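Local coordinates for ThiJ/pfpI family protein (PDB 3EFE) that is of unknown specific function but belongs to the DJ-1/PfpI family of the glutaminase I clan, whose relatives include chaperones and hydrolases, at residues 117-122 with 139-144; 124-129 with 147-152. All blocks are in the same frame, centred on the assembly; numbering follows the deposited sequence.

Contact 1. Residues 117-122 with 139-144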
# COMPACT_ATOMS: atom_id res chain seq x y z
N ALA D 117 9.12 16.89 7.30
CA ALA D 117 10.03 17.63 6.36
C ALA D 117 9.52 19.06 6.08
O ALA D 117 10.28 20.05 6.13
CB ALA D 117 10.21 16.90 5.09
N LEU D 118 8.23 19.14 5.81
CA LEU D 118 7.55 20.36 5.49
C LEU D 118 7.43 21.27 6.69
O LEU D 118 7.61 22.48 6.57
CB LEU D 118 6.12 20.05 4.98
CG LEU D 118 5.83 19.89 3.48
CD1 LEU D 118 6.89 19.15 2.74
CD2 LEU D 118 4.52 19.20 3.30
N ALA D 119 7.01 20.72 7.81
CA ALA D 119 6.97 21.47 9.08
C ALA D 119 8.31 22.16 9.36
O ALA D 119 8.37 23.34 9.70
CB ALA D 119 6.59 20.55 10.22
N ASN D 120 9.42 21.45 9.18
CA ASN D 120 10.71 22.10 9.37
C ASN D 120 11.20 23.12 8.34
O ASN D 120 12.26 23.71 8.52
CB ASN D 120 11.81 21.07 9.58
CG ASN D 120 12.98 21.62 10.47
OD1 ASN D 120 14.15 21.41 10.18
ND2 ASN D 120 12.62 22.30 11.56
N MET D 121 10.45 23.34 7.26
CA MET D 121 10.85 24.34 6.24
C MET D 121 10.01 25.62 6.35
O MET D 121 10.21 26.60 5.61
CB MET D 121 10.79 23.73 4.84
CG MET D 121 11.76 22.65 4.65
SD MET D 121 13.33 23.21 4.01
CE MET D 121 14.26 21.93 4.77
N GLY D 122 9.12 25.61 7.34
CA GLY D 122 8.24 26.73 7.63
C GLY D 122 6.89 26.61 6.99
O GLY D 122 5.97 27.45 7.25
N MET D 139 9.52 18.61 18.75
CA MET D 139 10.88 18.26 19.15
C MET D 139 11.76 18.19 17.95
O MET D 139 12.91 18.61 17.99
CB MET D 139 10.96 16.90 19.82
CG MET D 139 12.49 16.36 20.01
SD MET D 139 12.39 14.74 20.68
CE MET D 139 11.86 13.76 19.39
N VAL D 140 11.24 17.63 16.83
CA VAL D 140 12.09 17.19 15.72
C VAL D 140 12.25 18.29 14.64
O VAL D 140 13.14 18.18 13.80
CB VAL D 140 11.55 15.78 15.26
CG1 VAL D 140 12.21 15.25 14.10
CG2 VAL D 140 11.59 14.85 16.42
N CYS D 141 11.40 19.34 14.79
CA CYS D 141 11.36 20.47 13.85
C CYS D 141 11.53 21.86 14.55
O CYS D 141 10.54 22.55 14.86
CB CYS D 141 10.02 20.49 13.10
SG CYS D 141 9.64 18.95 12.29
N PRO D 142 12.80 22.27 14.77
CA PRO D 142 13.17 23.58 15.32
C PRO D 142 12.49 24.82 14.66
O PRO D 142 12.08 25.74 15.39
CB PRO D 142 14.69 23.68 15.08
CG PRO D 142 15.13 22.42 14.41
CD PRO D 142 13.99 21.43 14.53
N ASN D 143 12.44 24.86 13.32
CA ASN D 143 11.87 26.01 12.61
C ASN D 143 10.35 25.91 12.31
O ASN D 143 9.84 26.61 11.43
CB ASN D 143 12.72 26.55 11.38
CG ASN D 143 13.72 25.54 10.77
OD1 ASN D 143 13.49 24.33 10.76
ND2 ASN D 143 14.80 26.07 10.18
N TYR D 144 9.65 25.07 13.10
CA TYR D 144 8.20 24.87 13.00
C TYR D 144 7.49 25.81 13.93
O TYR D 144 7.74 25.82 15.11
CB TYR D 144 7.84 23.41 13.31
CG TYR D 144 6.39 23.11 13.50
CD1 TYR D 144 5.48 23.23 12.47
CD2 TYR D 144 5.91 22.66 14.71
CE1 TYR D 144 4.12 22.95 12.68
CE2 TYR D 144 4.53 22.37 14.91
CZ TYR D 144 3.67 22.50 13.90
OH TYR D 144 2.34 22.18 14.13
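Ala119, at the end of helix 113-119, packs its methyl group between two side chains of the segment that leaves helix 134-140. Ala119 CB stands oblique to the Tyr144 ring, 3.7 Å from CD1. On its other contact the same methyl lies 4.0 Å from Cys141 SG. With the tyrosine CG anti to the backbone N (chi1 169°), the ring lies beside Ala119, and Leu134 and Thr137 of helix 134-140 also touch it. The backbone joins this buried part: Ala119 O is 3.6 Å from Tyr144 CA, and Thr137 and Leu124 add further cover to the alanine.

Both chains turn sharply here. Helix 113-119 closes in a Schellman motif, with Gly122 at positive phi and a weak bond from Gly122 N to Ala119 O. Separately, Met121 N is bonded to Leu118 O at 3.0 Å in the last turn. Across from it, the type I turn from Cys141 to Tyr144 is held by Tyr144 N to Cys141 O at 3.2 Å. The two turns come closest in backbone at Asn120 and Cys141, whose CA atoms are 4.8 Å apart.

Toward solvent the contact changes character. Asn120 CB lies 4.0 Å from Cys141 CB, and farther out the Asn120 side chain meets that of the exposed Asn143, although the modelled placement of both amides is doubtful. Pro142 lies at the rim and is only lightly covered.

Apolar packing around the small Ala119 side chain, set between a thiol and an aromatic ring, thus supplies the buried half of the contact, while the amides occupy its outer rim. The chemistry implies a junction of two helix ends that is apolar on its inner side and polar where it is more exposed.

Contact 2. Residues 124-129 with 147-152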
# COMPACT_ATOMS: atom_id res chain seq x y z
N LEU D 124 4.20 24.71 7.06
CA LEU D 124 2.95 24.44 7.82
C LEU D 124 2.64 25.53 8.91
O LEU D 124 1.77 25.40 9.81
CB LEU D 124 3.06 23.05 8.48
CG LEU D 124 3.46 21.79 7.67
CD1 LEU D 124 3.33 20.57 8.54
CD2 LEU D 124 2.65 21.57 6.37
N ASP D 125 3.42 26.60 8.87
CA ASP D 125 3.35 27.64 9.88
C ASP D 125 2.05 28.34 9.80
O ASP D 125 1.58 28.77 10.83
CB ASP D 125 4.48 28.67 9.73
CG ASP D 125 5.78 28.18 10.31
OD1 ASP D 125 5.79 27.03 10.77
OD2 ASP D 125 6.79 28.92 10.29
N THR D 126 1.44 28.43 8.59
CA THR D 126 0.16 29.12 8.45
C THR D 126 -0.84 28.34 7.58
O THR D 126 -1.78 28.93 7.01
CB THR D 126 0.34 30.60 7.98
OG1 THR D 126 1.41 30.68 7.02
CG2 THR D 126 0.69 31.54 9.21
N ARG D 127 -0.67 27.01 7.51
CA ARG D 127 -1.69 26.15 6.88
C ARG D 127 -2.24 25.13 7.89
O ARG D 127 -1.48 24.67 8.75
CB ARG D 127 -1.08 25.44 5.69
CG ARG D 127 -0.49 26.35 4.70
CD ARG D 127 0.26 25.59 3.67
NE ARG D 127 0.03 26.16 2.35
CZ ARG D 127 0.95 26.81 1.64
NH1 ARG D 127 0.56 27.32 0.45
NH2 ARG D 127 2.23 26.96 2.08
N LYS D 128 -3.53 24.79 7.81
CA LYS D 128 -4.06 23.69 8.62
C LYS D 128 -3.32 22.41 8.21
O LYS D 128 -3.00 22.18 7.05
CB LYS D 128 -5.56 23.47 8.43
CG LYS D 128 -6.51 24.69 8.67
CD LYS D 128 -7.73 24.85 7.64
CE LYS D 128 -8.42 23.54 7.08
NZ LYS D 128 -8.94 22.57 8.12
N HIS D 129 -3.00 21.58 9.19
CA HIS D 129 -2.23 20.38 8.93
C HIS D 129 -2.33 19.44 10.10
O HIS D 129 -2.73 19.81 11.21
CB HIS D 129 -0.79 20.74 8.70
CG HIS D 129 -0.16 21.44 9.86
ND1 HIS D 129 0.51 20.77 10.86
CD2 HIS D 129 -0.14 22.75 10.20
CE1 HIS D 129 0.94 21.65 11.75
NE2 HIS D 129 0.56 22.85 11.37
N GLU D 147 2.02 25.36 15.37
CA GLU D 147 1.23 24.61 16.36
C GLU D 147 -0.23 24.98 16.47
O GLU D 147 -1.08 24.16 16.82
CB GLU D 147 1.84 24.74 17.75
CG GLU D 147 1.21 23.73 18.70
CD GLU D 147 1.69 23.77 20.14
OE1 GLU D 147 0.81 23.46 21.00
OE2 GLU D 147 2.89 24.06 20.39
N LYS D 148 -0.52 26.25 16.21
CA LYS D 148 -1.87 26.81 16.30
C LYS D 148 -2.80 26.15 15.24
O LYS D 148 -3.98 25.84 15.52
CB LYS D 148 -1.75 28.36 16.15
CG LYS D 148 -3.00 29.17 16.06
CD LYS D 148 -3.56 29.46 17.43
CE LYS D 148 -4.94 30.20 17.32
NZ LYS D 148 -4.86 31.69 17.07
N PHE D 149 -2.22 25.94 14.04
CA PHE D 149 -2.83 25.38 12.83
C PHE D 149 -2.99 23.87 12.75
O PHE D 149 -3.70 23.35 11.86
CB PHE D 149 -2.04 25.86 11.61
CG PHE D 149 -2.19 27.33 11.38
CD1 PHE D 149 -3.27 27.82 10.61
CD2 PHE D 149 -1.33 28.25 12.00
CE1 PHE D 149 -3.46 29.20 10.45
CE2 PHE D 149 -1.50 29.63 11.84
CZ PHE D 149 -2.57 30.10 11.05
N TYR D 150 -2.36 23.19 13.69
CA TYR D 150 -2.37 21.79 13.82
C TYR D 150 -3.68 21.21 14.30
O TYR D 150 -4.19 21.62 15.33
CB TYR D 150 -1.25 21.35 14.82
CG TYR D 150 -1.00 19.85 14.87
CD1 TYR D 150 0.06 19.29 14.18
CD2 TYR D 150 -1.86 19.00 15.59
CE1 TYR D 150 0.29 17.91 14.19
CE2 TYR D 150 -1.65 17.65 15.60
CZ TYR D 150 -0.56 17.11 14.89
OH TYR D 150 -0.35 15.77 14.90
N GLU D 151 -4.14 20.18 13.59
CA GLU D 151 -5.36 19.43 13.90
C GLU D 151 -5.10 17.96 14.11
O GLU D 151 -4.03 17.48 13.80
CB GLU D 151 -6.35 19.58 12.74
CG GLU D 151 -6.97 20.90 12.67
CD GLU D 151 -7.73 21.09 11.40
OE1 GLU D 151 -8.30 20.08 10.88
OE2 GLU D 151 -7.79 22.25 10.91
N LEU D 152 -6.09 17.23 14.61
CA LEU D 152 -5.95 15.79 14.97
C LEU D 152 -6.06 14.90 13.75
O LEU D 152 -5.50 13.83 13.74
CB LEU D 152 -7.00 15.34 16.01
CG LEU D 152 -6.55 15.12 17.48
CD1 LEU D 152 -5.58 16.23 18.03
CD2 LEU D 152 -7.78 14.94 18.39
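A single parallel beta bridge joins His129 to Tyr150, linking the loop after helix 113-119 to the loop leading into strand 155-158, beside the edge of the main sheet. Glu151 N donates to His129 O at 2.8 Å in a nearly straight bond (165° at the hydrogen), and His129 N donates to Phe149 O at 3.3 Å from well above that carbonyl's plane. His129 therefore uses both its N and its O on residues flanking Tyr150, the parallel pattern.

Side chains pack around the bridge. The His129 ring has Leu124 CB 3.6 Å above one face and Tyr150 CA 4.0 Å from the ring centroid over the opposite face. With chi1 at 59°, CG lies between the backbone N and the carbonyl carbon, and the ring sits between these two neighbours; a bond from NE2 to Gly146 O helps fix its rotation. Tyr150 CD1 comes within 3.5 Å of His129 CE1, the two ring planes being almost perpendicular.

Farther out, Thr126 CA sits over the centre of the Phe149 ring, 3.8 Å from its centroid, a CH-pi contact, and Thr126 CG2 runs alongside the ring. At the other end Lys128, bent along its chain, brings NZ to the syn lone pair of Glu151 OE2, a 3.0 Å salt bridge; Lys128 N is bonded to Asp158.

The arrangement is a single parallel bridge between two irregular loops, with helix 134-140 in the connection, next to edge strand 155-158 of the alpha/beta sandwich typical of the DJ-1/PfpI family.

Contact 2 joins the loops on either side of helix 134-140, whereas contact 1 uses that helix's end and packs it against the end of helix 113-119. Their segments alternate along the chain, and their centres lie 12 Å apart. Each is only partly buried. In contact 1 the inner portion is apolar and the rim carries amides; in contact 2, beside the sheet edge, backbone bonds lie next to a buried imidazole, with a salt bridge and a phenyl ring farther out. The two meet through Leu124, whose CD1 is 3.7 Å from Ala119 CB, and through Tyr144, whose OH is 3.7 Å from Tyr150 CD1.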